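Local coordinates for putative ABC transporter, periplasmic binding protein, amino acid (Neisseria gonorrhoeae, PDB 2YJP) that probably serves as the periplasmic receptor that captures L-cysteine and hands it to an ABC importer, at residues Gly256-Ala259 / Ala260-Lys263. The protein carries 1 engineered substitution. Numbering follows the deposited sequence.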
loop_
_atom_site.group_PDB
_atom_site.type_symbol
_atom_site.label_atom_id
_atom_site.label_comp_id
_atom_site.label_asym_id
_atom_site.label_seq_id
_atom_site.Cartn_x
_atom_site.Cartn_y
_atom_site.Cartn_z
ATOM N N GLY A 256 9.952 7.388 15.939
ATOM C CA GLY A 256 9.434 8.178 17.030
ATOM C C GLY A 256 8.094 8.812 16.653
ATOM O O GLY A 256 7.158 8.851 17.443
ATOM N N GLU A 257 8.011 9.297 15.427
ATOM C CA GLU A 257 6.740 9.817 14.905
ATOM C C GLU A 257 5.612 8.803 14.822
ATOM O O GLU A 257 4.504 9.135 15.221
ATOM C CB GLU A 257 6.942 10.401 13.535
ATOM C CG GLU A 257 7.697 11.682 13.536
ATOM C CD GLU A 257 6.846 12.803 14.059
ATOM O OE1 GLU A 257 5.700 12.931 13.546
ATOM O OE2 GLU A 257 7.295 13.529 14.990
ATOM N N ILE A 258 5.886 7.601 14.302
ATOM C CA ILE A 258 4.879 6.551 14.242
ATOM C C ILE A 258 4.387 6.176 15.634
ATOM O O ILE A 258 3.186 6.033 15.841
ATOM C CB ILE A 258 5.365 5.286 13.492
ATOM C CG1 ILE A 258 5.620 5.612 12.010
ATOM C CG2 ILE A 258 4.349 4.113 13.625
ATOM C CD1 ILE A 258 4.400 6.196 11.214
ATOM N N ALA A 259 5.332 6.041 16.571
ATOM C CA ALA A 259 5.063 5.578 17.931
ATOM C C ALA A 259 4.159 6.604 18.561
ATOM O O ALA A 259 3.180 6.250 19.245
ATOM C CB ALA A 259 6.385 5.435 18.757
ATOM N N ALA A 260 4.503 7.882 18.335
ATOM C CA ALA A 260 3.752 8.988 18.956
ATOM C C ALA A 260 2.342 9.045 18.370
ATOM O O ALA A 260 1.393 9.331 19.106
ATOM C CB ALA A 260 4.458 10.345 18.817
ATOM N N MET A 261 2.220 8.730 17.087
ATOM C CA MET A 261 0.903 8.750 16.417
ATOM C C MET A 261 -0.052 7.655 16.859
ATOM O O MET A 261 -1.275 7.876 16.873
ATOM C CB MET A 261 1.032 8.717 14.907
ATOM C CG MET A 261 1.461 10.019 14.320
ATOM S SD MET A 261 1.922 9.680 12.609
ATOM C CE MET A 261 1.734 11.229 11.860
ATOM N N LYS A 262 0.521 6.491 17.185
ATOM C CA LYS A 262 -0.198 5.398 17.866
ATOM C C LYS A 262 -0.701 5.831 19.243
ATOM O O LYS A 262 -1.816 5.533 19.618
ATOM C CB LYS A 262 0.691 4.153 17.965
ATOM C CG LYS A 262 0.993 3.518 16.598
ATOM C CD LYS A 262 1.964 2.365 16.740
ATOM C CE LYS A 262 2.242 1.710 15.371
ATOM N NZ LYS A 262 3.342 0.654 15.533
ATOM N N LYS A 263 0.110 6.561 19.983
ATOM C CA LYS A 263 -0.219 6.882 21.370
ATOM C C LYS A 263 -1.214 8.021 21.477
ATOM O O LYS A 263 -2.090 7.980 22.322
ATOM C CB LYS A 263 1.045 7.219 22.185
ATOM C CG LYS A 263 1.715 6.004 22.885
ATOM C CD LYS A 263 3.080 6.387 23.536
ATOM C CE LYS A 263 3.261 5.757 24.925
ATOM N NZ LYS A 263 4.168 6.502 25.894
#
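I258 and K262 meet one turn apart on helix 248-264, where the methyl CG2 of I258, a buried residue, lies 3.6 Å from CE of K262. The lysine suits this place because its long methylene chain can pack on the branched isoleucine while its ammonium group reaches further: the chain runs extended beyond CG (chi2 175°, chi3 179°), and NZ is hydrogen-bonded to the carbonyl oxygens of P140 and E291. CD1, at the end of the other branch of I258, is 4.5 Å from SD of M261, a loose apolar contact. M261, also buried, holds CG beside its backbone N (chi1 -75°), which brings CG within 3.3 Å of O of E257; unbranched and extended, it reaches D87 and L88 of helix 80-93. Helix 248-264 belongs to a family 3 solute-binding protein, and this part, away from the cysteine pocket and zinc sites, is regular alpha-helix: i to i+4 bonds link G256 O to A260 N (3.0 Å), E257 O to M261 N and I258 O to K262 N. The bond from K263 N to A259 O is longer, 3.2 Å. Toward solvent the packing thins out. G256 is exposed and offers no side chain. The methyls of A259 and A260 stay close to the backbone, A260 CB lying 3.4 Å from G256 O, and A260 also meets R266 of helix 266-274. K263 is exposed, and its end leads away from 256-259, where a charged ammonium is readily hydrated.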